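Local coordinates for translation initiation factor eif-2b-like protein (Chaetomium thermophilum, PDB 4ZEO) that probably acts in translation initiation as the delta regulatory subunit of eIF2B, the guanine nucleotide exchange factor of eIF2, at residues A[284-289]-A[353-357]; A[309-315]-A[334-340]; A[274-280]-A[298-302]; A[388-394]-A[434-440]; A[360-364]-A[396-401]. All blocks are in the same frame, centred on the assembly; numbering follows the deposited sequence.

Contact 1: residues A[284-289]-A[353-357]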
# COMPACT_ATOMS: atom_id res chain seq x y z
N ASP A 284 5.31 -18.78 18.57
CA ASP A 284 6.04 -17.56 18.17
C ASP A 284 5.57 -16.35 18.96
O ASP A 284 4.42 -16.27 19.41
CB ASP A 284 5.86 -17.27 16.67
CG ASP A 284 6.82 -18.05 15.77
OD1 ASP A 284 6.75 -17.87 14.53
OD2 ASP A 284 7.63 -18.84 16.29
N THR A 285 6.46 -15.38 19.09
CA THR A 285 6.05 -14.07 19.56
C THR A 285 6.30 -13.09 18.45
O THR A 285 7.39 -13.00 17.92
CB THR A 285 6.76 -13.63 20.84
OG1 THR A 285 6.59 -14.63 21.85
CG2 THR A 285 6.15 -12.33 21.32
N ILE A 286 5.27 -12.38 18.09
CA ILE A 286 5.32 -11.43 16.99
C ILE A 286 5.26 -10.01 17.52
O ILE A 286 4.47 -9.72 18.42
CB ILE A 286 4.15 -11.63 16.00
CG1 ILE A 286 3.99 -13.12 15.64
CG2 ILE A 286 4.35 -10.77 14.78
CD1 ILE A 286 5.09 -13.63 14.75
N VAL A 287 6.10 -9.14 16.97
CA VAL A 287 6.06 -7.73 17.31
C VAL A 287 5.64 -6.90 16.10
O VAL A 287 6.05 -7.17 14.97
CB VAL A 287 7.42 -7.23 17.84
CG1 VAL A 287 7.32 -5.75 18.24
CG2 VAL A 287 7.88 -8.09 19.04
N THR A 288 4.75 -5.95 16.30
CA THR A 288 4.44 -5.04 15.21
C THR A 288 4.17 -3.65 15.78
O THR A 288 4.08 -3.49 17.01
CB THR A 288 3.26 -5.54 14.35
OG1 THR A 288 3.27 -4.83 13.11
CG2 THR A 288 1.92 -5.33 15.06
N TYR A 289 4.12 -2.66 14.89
CA TYR A 289 3.97 -1.26 15.27
C TYR A 289 2.77 -0.61 14.58
O TYR A 289 2.69 -0.56 13.35
CB TYR A 289 5.25 -0.50 14.92
CG TYR A 289 5.25 0.97 15.24
CD1 TYR A 289 5.20 1.42 16.55
CD2 TYR A 289 5.31 1.92 14.22
CE1 TYR A 289 5.21 2.77 16.85
CE2 TYR A 289 5.33 3.27 14.50
CZ TYR A 289 5.28 3.69 15.82
OH TYR A 289 5.31 5.04 16.11
N SER A 353 11.83 -13.00 19.27
CA SER A 353 10.60 -12.49 18.64
C SER A 353 10.77 -12.25 17.13
O SER A 353 11.89 -12.14 16.62
CB SER A 353 10.13 -11.20 19.32
OG SER A 353 10.92 -10.08 18.93
N ASN A 354 9.65 -12.17 16.42
CA ASN A 354 9.71 -11.76 15.02
C ASN A 354 8.93 -10.47 14.79
O ASN A 354 7.77 -10.36 15.16
CB ASN A 354 9.14 -12.87 14.12
CG ASN A 354 10.11 -14.02 13.93
OD1 ASN A 354 11.09 -13.90 13.20
ND2 ASN A 354 9.81 -15.14 14.56
N VAL A 355 9.54 -9.53 14.09
CA VAL A 355 8.92 -8.24 13.86
C VAL A 355 8.35 -8.20 12.44
O VAL A 355 9.07 -8.44 11.48
CB VAL A 355 9.93 -7.10 14.06
CG1 VAL A 355 9.31 -5.78 13.71
CG2 VAL A 355 10.49 -7.08 15.49
N PHE A 356 7.06 -7.93 12.32
CA PHE A 356 6.40 -7.77 11.03
C PHE A 356 5.98 -6.33 10.90
O PHE A 356 5.28 -5.81 11.75
CB PHE A 356 5.17 -8.67 10.87
CG PHE A 356 5.48 -10.12 10.64
CD1 PHE A 356 5.35 -10.68 9.39
CD2 PHE A 356 5.86 -10.94 11.69
CE1 PHE A 356 5.63 -12.04 9.18
CE2 PHE A 356 6.15 -12.29 11.49
CZ PHE A 356 6.03 -12.84 10.24
N LEU A 357 6.43 -5.68 9.83
CA LEU A 357 6.12 -4.29 9.57
C LEU A 357 5.54 -4.07 8.18
O LEU A 357 5.86 -4.80 7.24
CB LEU A 357 7.39 -3.46 9.76
CG LEU A 357 7.85 -2.88 11.11
CD1 LEU A 357 7.01 -3.15 12.38
CD2 LEU A 357 9.37 -3.01 11.34
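The shortest polar bond between 284-289 and 353-357 is a side chain one: T288 OG1 donates to F356 O at 2.6 Å. It meets that carbonyl almost head on, with a C=O...O angle of 165°. The two strands are the central parallel pair of a Rossmann-like sheet, where the chain crosses from one half of the sheet to the other. The T288 hydroxyl, turned opposite the backbone N (chi1 -163°), adds one more bond to the main-chain ladder. The ladder itself has three rungs: N354 N to T285 O, V287 N to N354 O at 2.7 Å, and F356 N to V287 O at 2.9 Å.

Apolar side chains meet on both faces. On one, V287 CB lies 3.9 Å from V355 CG2, and the branch V287 CG2 reaches back over S353, whose OG is bonded to P350 O. Y289 CB meets L357 CD1, while the Y289 hydroxyl bonds to S372 O. On the other face I286 comes obliquely onto F356, a ring that also touches I389 and L391 of the next strand. Both branches of the isoleucine take part: CG2 sits against F356 CD2, and I286 CD1 lies 3.7 Å from F356 CE2.

Contact 2: residues A[309-315]-A[334-340]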
# COMPACT_ATOMS: atom_id res chain seq x y z
N PHE A 309 -0.00 -18.15 18.96
CA PHE A 309 1.15 -17.28 19.03
C PHE A 309 0.79 -16.02 19.79
O PHE A 309 -0.39 -15.73 20.03
CB PHE A 309 1.66 -16.95 17.62
CG PHE A 309 0.59 -16.41 16.70
CD1 PHE A 309 -0.21 -17.27 15.97
CD2 PHE A 309 0.41 -15.05 16.55
CE1 PHE A 309 -1.18 -16.77 15.13
CE2 PHE A 309 -0.57 -14.55 15.70
CZ PHE A 309 -1.36 -15.42 14.99
N ASN A 310 1.81 -15.29 20.18
CA ASN A 310 1.64 -14.06 20.93
C ASN A 310 1.95 -12.87 20.06
O ASN A 310 2.80 -12.94 19.17
CB ASN A 310 2.53 -14.06 22.15
CG ASN A 310 2.06 -15.04 23.20
OD1 ASN A 310 0.86 -15.17 23.45
ND2 ASN A 310 2.99 -15.72 23.84
N VAL A 311 1.23 -11.78 20.29
CA VAL A 311 1.50 -10.56 19.56
C VAL A 311 1.73 -9.39 20.50
O VAL A 311 0.98 -9.18 21.46
CB VAL A 311 0.35 -10.24 18.57
CG1 VAL A 311 0.56 -8.90 17.92
CG2 VAL A 311 0.25 -11.34 17.52
N THR A 312 2.80 -8.65 20.23
CA THR A 312 3.06 -7.42 20.94
C THR A 312 2.79 -6.29 19.97
O THR A 312 3.35 -6.25 18.88
CB THR A 312 4.52 -7.35 21.48
OG1 THR A 312 4.69 -8.30 22.53
CG2 THR A 312 4.84 -5.96 22.02
N VAL A 313 1.90 -5.40 20.36
CA VAL A 313 1.58 -4.25 19.53
C VAL A 313 2.09 -2.98 20.17
O VAL A 313 1.68 -2.61 21.27
CB VAL A 313 0.07 -4.14 19.26
CG1 VAL A 313 -0.21 -2.96 18.35
CG2 VAL A 313 -0.44 -5.43 18.62
N LEU A 314 2.99 -2.32 19.46
CA LEU A 314 3.60 -1.09 19.91
C LEU A 314 2.88 0.05 19.20
O LEU A 314 2.30 -0.18 18.13
CB LEU A 314 5.09 -1.09 19.61
CG LEU A 314 5.97 -2.20 20.21
CD1 LEU A 314 7.34 -2.22 19.56
CD2 LEU A 314 6.13 -2.02 21.69
N ASP A 315 2.86 1.26 19.77
CA ASP A 315 2.12 2.32 19.10
C ASP A 315 2.79 3.68 19.15
O ASP A 315 3.79 3.88 19.84
CB ASP A 315 0.72 2.46 19.70
CG ASP A 315 -0.37 2.62 18.62
OD1 ASP A 315 -1.55 2.49 18.98
OD2 ASP A 315 -0.05 2.90 17.44
N ILE A 334 -6.34 -14.14 19.65
CA ILE A 334 -4.91 -13.96 19.80
C ILE A 334 -4.58 -13.17 21.06
O ILE A 334 -5.18 -12.12 21.29
CB ILE A 334 -4.32 -13.20 18.59
CG1 ILE A 334 -4.69 -13.90 17.27
CG2 ILE A 334 -2.81 -13.05 18.74
CD1 ILE A 334 -4.40 -13.09 16.02
N PRO A 335 -3.66 -13.69 21.89
CA PRO A 335 -3.21 -12.96 23.07
C PRO A 335 -2.36 -11.77 22.66
O PRO A 335 -1.36 -11.96 21.96
CB PRO A 335 -2.38 -13.99 23.85
CG PRO A 335 -2.65 -15.30 23.21
CD PRO A 335 -3.00 -15.01 21.79
N VAL A 336 -2.74 -10.56 23.08
CA VAL A 336 -2.03 -9.37 22.65
C VAL A 336 -1.55 -8.52 23.83
O VAL A 336 -2.30 -8.27 24.78
CB VAL A 336 -2.91 -8.49 21.73
CG1 VAL A 336 -2.14 -7.23 21.31
CG2 VAL A 336 -3.38 -9.27 20.51
N LEU A 337 -0.29 -8.10 23.75
CA LEU A 337 0.29 -7.14 24.67
C LEU A 337 0.37 -5.78 23.98
O LEU A 337 1.01 -5.63 22.95
CB LEU A 337 1.66 -7.61 25.12
CG LEU A 337 2.40 -6.85 26.22
CD1 LEU A 337 1.51 -6.68 27.44
CD2 LEU A 337 3.67 -7.61 26.55
N TYR A 338 -0.30 -4.80 24.55
CA TYR A 338 -0.38 -3.50 23.90
C TYR A 338 0.41 -2.42 24.63
O TYR A 338 0.27 -2.23 25.83
CB TYR A 338 -1.84 -3.05 23.78
CG TYR A 338 -1.95 -1.67 23.21
CD1 TYR A 338 -1.72 -1.46 21.86
CD2 TYR A 338 -2.24 -0.57 24.02
CE1 TYR A 338 -1.80 -0.19 21.31
CE2 TYR A 338 -2.32 0.71 23.48
CZ TYR A 338 -2.10 0.89 22.12
OH TYR A 338 -2.18 2.13 21.54
N SER A 339 1.20 -1.68 23.87
CA SER A 339 1.90 -0.54 24.43
C SER A 339 1.55 0.69 23.61
O SER A 339 1.65 0.67 22.38
CB SER A 339 3.40 -0.78 24.45
OG SER A 339 4.02 0.12 25.34
N PRO A 340 1.09 1.76 24.28
CA PRO A 340 0.73 3.02 23.61
C PRO A 340 1.94 3.77 23.06
O PRO A 340 1.77 4.70 22.28
CB PRO A 340 0.08 3.83 24.74
CG PRO A 340 0.69 3.31 25.96
CD PRO A 340 0.79 1.83 25.72
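Y338 is the side chain to follow from 334-340 onto 309-315. Its CB leaves the strand on the sheet face that also carries V311, V313 and V336, and CG stands anti to the backbone N (chi1 176°), which lays the ring along the neighbouring strand. CD1 comes first, 3.6 Å from V313 O and 4.1 Å from V313 CG1. Farther out, CE1 passes D315 OD1, and at the tip Y338 OH donates to D315 OD1 at 2.7 Å. The oxygen lies in the ring plane at its edge and offers its anti lone pair, with carboxylate and ring planes 83° apart. D315 OD2 turns to a weak bond with G322 N.

Behind the ring V313 CG2 touches V336 CG1 at 3.7 Å, and V311 CG2 meets I334 CG2. Four backbone bonds tie the strands, from V311 N to P335 O through to S339 N to V313 O. With helix 321-331 covering V311 and V336, this is the parallel pair of a beta-alpha-beta crossover at the edge of a Rossmann-like sheet.

Contact 3: residues A[274-280]-A[298-302]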
# COMPACT_ATOMS: atom_id res chain seq x y z
N ARG A 274 -1.00 -14.75 3.12
CA ARG A 274 -0.85 -16.19 3.17
C ARG A 274 0.62 -16.60 3.24
O ARG A 274 1.01 -17.42 4.05
CB ARG A 274 -1.52 -16.86 1.97
CG ARG A 274 -1.22 -18.32 1.90
CD ARG A 274 -2.26 -19.08 1.11
NE ARG A 274 -1.99 -20.50 1.13
CZ ARG A 274 -2.76 -21.43 0.56
NH1 ARG A 274 -3.87 -21.09 -0.08
NH2 ARG A 274 -2.41 -22.70 0.64
N ASN A 275 1.43 -16.01 2.39
CA ASN A 275 2.83 -16.39 2.37
C ASN A 275 3.57 -15.89 3.62
O ASN A 275 4.43 -16.59 4.14
CB ASN A 275 3.47 -15.90 1.06
CG ASN A 275 2.99 -16.70 -0.14
OD1 ASN A 275 2.17 -17.61 0.01
ND2 ASN A 275 3.47 -16.35 -1.33
N ALA A 276 3.20 -14.73 4.15
CA ALA A 276 3.80 -14.24 5.40
C ALA A 276 3.39 -15.10 6.61
O ALA A 276 4.20 -15.33 7.51
CB ALA A 276 3.45 -12.78 5.64
N ALA A 277 2.14 -15.57 6.61
CA ALA A 277 1.62 -16.43 7.67
C ALA A 277 2.37 -17.77 7.75
O ALA A 277 2.36 -18.45 8.79
CB ALA A 277 0.12 -16.68 7.45
N GLN A 278 2.96 -18.17 6.63
CA GLN A 278 3.80 -19.37 6.59
C GLN A 278 5.00 -19.23 7.52
O GLN A 278 5.50 -20.20 8.07
CB GLN A 278 4.27 -19.65 5.16
CG GLN A 278 3.25 -20.37 4.32
CD GLN A 278 3.71 -20.53 2.89
OE1 GLN A 278 4.72 -19.94 2.48
NE2 GLN A 278 2.94 -21.27 2.11
N SER A 279 5.48 -18.00 7.65
CA SER A 279 6.59 -17.68 8.53
C SER A 279 6.22 -17.82 10.01
O SER A 279 7.09 -17.98 10.85
CB SER A 279 7.11 -16.28 8.26
OG SER A 279 8.12 -16.32 7.28
N ILE A 280 4.94 -17.66 10.32
CA ILE A 280 4.48 -17.76 11.70
C ILE A 280 4.27 -19.21 12.11
O ILE A 280 3.68 -19.98 11.39
CB ILE A 280 3.23 -16.93 11.91
CG1 ILE A 280 3.56 -15.47 11.61
CG2 ILE A 280 2.71 -17.08 13.34
CD1 ILE A 280 2.41 -14.56 11.67
N THR A 298 -2.17 -10.92 7.88
CA THR A 298 -1.24 -12.02 8.11
C THR A 298 -1.51 -12.71 9.43
O THR A 298 -1.62 -13.94 9.50
CB THR A 298 0.20 -11.55 8.09
OG1 THR A 298 0.51 -11.06 6.78
CG2 THR A 298 1.12 -12.70 8.45
N LEU A 299 -1.65 -11.89 10.48
CA LEU A 299 -1.92 -12.39 11.82
C LEU A 299 -3.27 -13.10 11.87
O LEU A 299 -3.40 -14.16 12.48
CB LEU A 299 -1.83 -11.25 12.85
CG LEU A 299 -0.42 -10.63 12.96
CD1 LEU A 299 -0.33 -9.47 13.98
CD2 LEU A 299 0.62 -11.71 13.31
N LEU A 300 -4.28 -12.53 11.23
CA LEU A 300 -5.59 -13.19 11.19
C LEU A 300 -5.50 -14.51 10.41
O LEU A 300 -6.12 -15.50 10.79
CB LEU A 300 -6.66 -12.26 10.59
CG LEU A 300 -6.97 -11.04 11.48
CD1 LEU A 300 -7.97 -10.06 10.84
CD2 LEU A 300 -7.43 -11.45 12.88
N ARG A 301 -4.70 -14.54 9.36
CA ARG A 301 -4.54 -15.76 8.58
C ARG A 301 -3.89 -16.89 9.40
O ARG A 301 -4.37 -18.03 9.40
CB ARG A 301 -3.72 -15.46 7.32
CG ARG A 301 -3.38 -16.67 6.47
CD ARG A 301 -4.55 -17.11 5.64
NE ARG A 301 -4.19 -18.33 4.94
CZ ARG A 301 -4.95 -18.94 4.02
NH1 ARG A 301 -6.13 -18.45 3.66
NH2 ARG A 301 -4.49 -20.05 3.46
N ALA A 302 -2.81 -16.57 10.13
CA ALA A 302 -2.10 -17.57 10.92
C ALA A 302 -3.01 -18.16 11.98
O ALA A 302 -3.01 -19.38 12.20
CB ALA A 302 -0.87 -16.96 11.56
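R274 meets R301 first, where the end of helix 246-277 packs on helix 293-304. The R274 side chain, extended from CG to NE, runs out beside the R301 guanidinium. R301 NH2 sits over one face of the R274 guanidinium, off its centre, with the two planes 28° apart. R274 CD also lies 3.4 Å from R301 NH2. Each arginine has its own polar partner, R274 NH1 bonding to Y270 OH and R301 NE forming a salt bridge with E305 OE2.

Two residues on, A276 CB rests against T298, 3.6 Å from OG1, a hydroxyl already bonded to L294 O. A276 and T298 both touch L391 of strand 387-391, so the helix pair lies on the parallel sheet. A277 is the small residue that lets the helices close: its CB meets R301 CG at 3.6 Å and A302 CB at 4.2 Å, and T298 CG2 comes up to A277 N. The bend in R301 at chi2 (78°) brings its guanidinium over R274 while CG stays on the alanine. Cutting R301 back to an alanine is likely to leave E305 without this salt bridge and to uncover one side of A277 CB.

After the helix, I280 turns back in. Its CD1 reaches L299 CD2 at 3.7 Å, the two side chains crossing at about a right angle, and I280 CG2 touches A302 CB. Between these segments the hold is thus made by small and apolar side chains, and the one charged meeting, between like charges, is probably tolerated because E305 offsets it.

Contact 4: residues A[388-394]-A[434-440]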
# COMPACT_ATOMS: atom_id res chain seq x y z
N VAL A 388 13.39 -8.93 11.09
CA VAL A 388 12.50 -7.83 10.75
C VAL A 388 11.98 -8.12 9.36
O VAL A 388 12.72 -8.11 8.38
CB VAL A 388 13.20 -6.45 10.84
CG1 VAL A 388 12.27 -5.31 10.37
CG2 VAL A 388 13.68 -6.18 12.26
N ILE A 389 10.69 -8.44 9.29
CA ILE A 389 10.03 -8.78 8.03
C ILE A 389 9.10 -7.69 7.63
O ILE A 389 8.19 -7.31 8.38
CB ILE A 389 9.23 -10.10 8.15
CG1 ILE A 389 10.14 -11.19 8.71
CG2 ILE A 389 8.68 -10.53 6.79
CD1 ILE A 389 9.54 -12.57 8.64
N VAL A 390 9.34 -7.18 6.42
CA VAL A 390 8.51 -6.12 5.88
C VAL A 390 7.60 -6.69 4.81
O VAL A 390 8.04 -7.42 3.93
CB VAL A 390 9.36 -4.98 5.29
CG1 VAL A 390 8.48 -4.01 4.49
CG2 VAL A 390 10.14 -4.27 6.39
N LEU A 391 6.31 -6.36 4.93
CA LEU A 391 5.27 -6.81 4.00
C LEU A 391 4.84 -5.66 3.10
O LEU A 391 4.44 -4.60 3.58
CB LEU A 391 4.06 -7.33 4.75
CG LEU A 391 4.33 -8.34 5.87
CD1 LEU A 391 3.04 -8.71 6.63
CD2 LEU A 391 5.01 -9.59 5.30
N CYS A 392 4.95 -5.86 1.79
CA CYS A 392 4.66 -4.77 0.87
C CYS A 392 4.35 -5.24 -0.56
O CYS A 392 5.03 -6.13 -1.09
CB CYS A 392 5.85 -3.79 0.89
SG CYS A 392 5.62 -2.21 0.08
N GLU A 393 3.39 -4.59 -1.21
CA GLU A 393 3.03 -4.91 -2.59
C GLU A 393 4.10 -4.33 -3.51
O GLU A 393 4.65 -3.28 -3.22
CB GLU A 393 1.64 -4.33 -2.94
CG GLU A 393 0.51 -4.86 -2.06
CD GLU A 393 0.27 -4.04 -0.76
OE1 GLU A 393 1.17 -3.26 -0.32
OE2 GLU A 393 -0.83 -4.17 -0.19
N THR A 394 4.34 -5.00 -4.63
CA THR A 394 5.39 -4.57 -5.55
C THR A 394 5.12 -3.19 -6.12
O THR A 394 6.05 -2.46 -6.43
CB THR A 394 5.56 -5.57 -6.74
OG1 THR A 394 4.33 -5.68 -7.46
CG2 THR A 394 5.97 -6.91 -6.25
N ILE A 434 16.35 -4.14 7.82
CA ILE A 434 15.32 -5.03 7.30
C ILE A 434 15.92 -6.37 6.90
O ILE A 434 16.82 -6.44 6.07
CB ILE A 434 14.60 -4.39 6.10
CG1 ILE A 434 14.02 -3.03 6.50
CG2 ILE A 434 13.50 -5.31 5.56
CD1 ILE A 434 13.68 -2.12 5.32
N THR A 435 15.43 -7.44 7.52
CA THR A 435 15.87 -8.80 7.22
C THR A 435 15.41 -9.22 5.83
O THR A 435 16.18 -9.76 5.04
CB THR A 435 15.35 -9.81 8.26
OG1 THR A 435 15.76 -9.41 9.57
CG2 THR A 435 15.87 -11.23 7.97
N GLY A 436 14.14 -9.00 5.54
CA GLY A 436 13.62 -9.35 4.25
C GLY A 436 12.27 -8.73 4.00
O GLY A 436 11.58 -8.32 4.94
N VAL A 437 11.90 -8.67 2.72
CA VAL A 437 10.62 -8.13 2.31
C VAL A 437 9.77 -9.21 1.62
O VAL A 437 10.24 -9.87 0.70
CB VAL A 437 10.79 -6.96 1.32
CG1 VAL A 437 9.41 -6.35 0.98
CG2 VAL A 437 11.69 -5.92 1.91
N ILE A 438 8.53 -9.37 2.05
CA ILE A 438 7.64 -10.29 1.36
C ILE A 438 6.65 -9.51 0.47
O ILE A 438 5.89 -8.67 0.97
CB ILE A 438 6.86 -11.16 2.34
CG1 ILE A 438 7.80 -12.03 3.17
CG2 ILE A 438 5.85 -12.05 1.61
CD1 ILE A 438 7.05 -12.88 4.20
N THR A 439 6.62 -9.83 -0.82
CA THR A 439 5.72 -9.19 -1.78
C THR A 439 4.79 -10.25 -2.34
O THR A 439 4.81 -11.39 -1.88
CB THR A 439 6.46 -8.50 -2.96
OG1 THR A 439 6.96 -9.49 -3.88
CG2 THR A 439 7.59 -7.59 -2.48
N GLU A 440 3.89 -9.86 -3.23
CA GLU A 440 2.99 -10.80 -3.88
C GLU A 440 3.72 -11.70 -4.91
O GLU A 440 3.12 -12.65 -5.44
CB GLU A 440 1.82 -10.05 -4.53
CG GLU A 440 2.13 -9.33 -5.85
CD GLU A 440 2.53 -7.89 -5.68
OE1 GLU A 440 3.05 -7.52 -4.61
OE2 GLU A 440 2.32 -7.10 -6.63
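I438 fills the closely packed side of the pairing between 388-394 and 434-440. Its CB lies 3.8 Å from L391 CD2, the two side chains pointing the same way, and I438 CD1 reaches I389 CG2 at 3.9 Å. A276 of helix 246-277 covers both I438 and L391. Parallel-sheet bonds run beneath, V390 N to G436 O and I438 N to V390 O.

Matters are looser toward T435, exposed just before the outermost strand, 436-438, of this Rossmann-like sheet. Polar bonds hold T435 itself: V388 O accepts from both G436 N and T435 N, while T435 OG1 takes V388 N at 2.9 Å with a nearly straight N-H (178°). On the other face of the sheet from I438, I434 CG2 still packs on V390 CG2.

Past the strand ends, the E440 carboxylate grips T394 twice. OE1 uses its syn lone pair for T394 N at 2.8 Å, and T394 OG1 comes to E440 OE2 at 2.6 Å from above the carboxylate plane. R264 bonds to T394 OG1 and is a weak, long ion partner of E440, so the glutamate's charge is probably partly offset.

Contact 5: residues A[360-364]-A[396-401]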
# COMPACT_ATOMS: atom_id res chain seq x y z
N GLU A 360 4.36 2.56 3.55
CA GLU A 360 3.74 3.27 2.44
C GLU A 360 4.49 3.04 1.12
O GLU A 360 3.90 3.07 0.06
CB GLU A 360 3.70 4.76 2.74
CG GLU A 360 2.59 5.19 3.69
CD GLU A 360 1.29 4.44 3.53
OE1 GLU A 360 1.02 3.53 4.34
OE2 GLU A 360 0.52 4.81 2.62
N ALA A 361 5.81 2.83 1.20
CA ALA A 361 6.61 2.64 -0.01
C ALA A 361 7.96 2.04 0.29
O ALA A 361 8.42 2.03 1.44
CB ALA A 361 6.81 3.98 -0.73
N ILE A 362 8.61 1.54 -0.76
CA ILE A 362 10.00 1.12 -0.65
C ILE A 362 10.80 1.85 -1.71
O ILE A 362 10.44 1.87 -2.88
CB ILE A 362 10.14 -0.39 -0.79
CG1 ILE A 362 9.39 -1.05 0.35
CG2 ILE A 362 11.61 -0.76 -0.79
CD1 ILE A 362 9.64 -2.47 0.51
N PHE A 363 11.85 2.52 -1.26
CA PHE A 363 12.67 3.33 -2.15
C PHE A 363 13.63 2.45 -2.93
O PHE A 363 13.80 1.27 -2.62
CB PHE A 363 13.44 4.39 -1.35
CG PHE A 363 12.58 5.44 -0.73
CD1 PHE A 363 12.04 6.45 -1.51
CD2 PHE A 363 12.28 5.41 0.62
CE1 PHE A 363 11.23 7.42 -0.95
CE2 PHE A 363 11.47 6.37 1.18
CZ PHE A 363 10.95 7.38 0.40
N ALA A 364 14.26 3.06 -3.92
CA ALA A 364 15.22 2.39 -4.80
C ALA A 364 16.41 1.83 -4.02
O ALA A 364 16.98 0.81 -4.38
CB ALA A 364 15.68 3.35 -5.87
N ASN A 396 4.18 -0.62 -4.72
CA ASN A 396 4.68 0.38 -3.79
C ASN A 396 6.20 0.62 -3.92
O ASN A 396 6.73 1.54 -3.31
CB ASN A 396 4.34 -0.03 -2.34
CG ASN A 396 2.85 0.12 -2.01
OD1 ASN A 396 2.24 1.13 -2.33
ND2 ASN A 396 2.28 -0.89 -1.37
N PHE A 397 6.90 -0.23 -4.68
CA PHE A 397 8.33 -0.05 -4.91
C PHE A 397 8.62 1.07 -5.89
O PHE A 397 7.86 1.30 -6.84
CB PHE A 397 8.98 -1.32 -5.45
CG PHE A 397 9.19 -2.38 -4.42
CD1 PHE A 397 8.12 -2.89 -3.71
CD2 PHE A 397 10.45 -2.92 -4.20
CE1 PHE A 397 8.29 -3.88 -2.76
CE2 PHE A 397 10.64 -3.92 -3.26
CZ PHE A 397 9.55 -4.41 -2.54
N ASP A 398 9.70 1.78 -5.64
CA ASP A 398 10.19 2.74 -6.60
C ASP A 398 11.04 1.94 -7.58
O ASP A 398 12.14 1.54 -7.25
CB ASP A 398 11.01 3.83 -5.92
CG ASP A 398 11.40 4.94 -6.86
OD1 ASP A 398 12.42 5.61 -6.60
OD2 ASP A 398 10.69 5.15 -7.86
N ARG A 399 10.51 1.65 -8.75
CA ARG A 399 11.25 0.82 -9.69
C ARG A 399 12.09 1.70 -10.59
O ARG A 399 13.15 1.28 -11.08
CB ARG A 399 10.30 -0.05 -10.51
CG ARG A 399 9.08 -0.48 -9.73
CD ARG A 399 8.23 -1.46 -10.50
NE ARG A 399 6.89 -1.54 -9.94
CZ ARG A 399 5.79 -1.25 -10.63
NH1 ARG A 399 4.60 -1.34 -10.05
NH2 ARG A 399 5.87 -0.88 -11.90
N GLU A 400 11.63 2.93 -10.79
CA GLU A 400 12.34 3.93 -11.59
C GLU A 400 13.04 4.99 -10.73
O GLU A 400 12.39 5.95 -10.29
CB GLU A 400 11.37 4.62 -12.55
CG GLU A 400 11.06 3.87 -13.83
CD GLU A 400 11.32 4.72 -15.06
OE1 GLU A 400 10.85 5.89 -15.08
OE2 GLU A 400 11.99 4.24 -16.01
N ARG A 401 14.35 4.81 -10.50
CA ARG A 401 15.25 5.80 -9.88
C ARG A 401 16.66 5.24 -9.70
O ARG A 401 16.93 4.08 -10.01
CB ARG A 401 14.72 6.30 -8.53
CG ARG A 401 14.11 7.71 -8.58
CD ARG A 401 13.91 8.28 -7.18
NE ARG A 401 12.63 9.00 -7.04
CZ ARG A 401 12.14 9.46 -5.89
NH1 ARG A 401 10.98 10.10 -5.89
NH2 ARG A 401 12.80 9.27 -4.75
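I362 lies over one face of the F397 ring in a CH-pi contact, its CB 4.1 Å from the ring centroid and only 4° off the normal. The two side chains run side by side in the same direction. A chi1 of -62° sets I362 CG1 opposite the carbonyl carbon and carries I362 CD1 to F397 CZ at 3.6 Å, while CG2 lies nearest CE2 of the ring.

Two backbone bonds fix this pair. I362 N donates to N396 O at 3.2 Å, coming from above the carbonyl plane, and D398 N reaches I362 O at 2.9 Å almost end-on. They make a single bridge between strand 361-362 and a loop that runs the same general way. Beyond it, D398 CB backs onto A364 N, at 3.9 Å.

A second shell sets these groups in place. N396 OD1 bonds to S174 OG, and E360 OE2 takes S174 N, so one serine holds both segments; F397 O accepts from N228 ND2. With a leucine instead of F397, I362 would probably lose the flat ring face it lies on, and a gap would open beside V437 and T439.

E360 and A361 together face H369 as a classic beta bulge at the edge of the small antiparallel sheet. Helix 224-239 covers A361, N396 and D398, while strand 436-438, the last of the large parallel sheet, puts V437 against I362 and F397.

Overall arrangement
Contacts 2, 1 and 4 follow one another across a single six-stranded parallel sheet of strand order 3-2-1-4-5-6, as in Rossmann folds. Contact 1 is the middle pair, its centre about 9 Å from that of contact 2 and 13 Å from that of contact 4; the centres of contacts 2 and 4 are about 20 Å apart. Contact 3 packs on one face of this sheet, touching all three; in sequence its two helices flank strand 285-289. Contact 5, centred 12 Å from contact 4, pairs an edge strand of the small antiparallel sheet with loop 396-401, and both pack against V437 of the parallel sheet. Together the five contacts build one alpha/beta Rossmann-like domain.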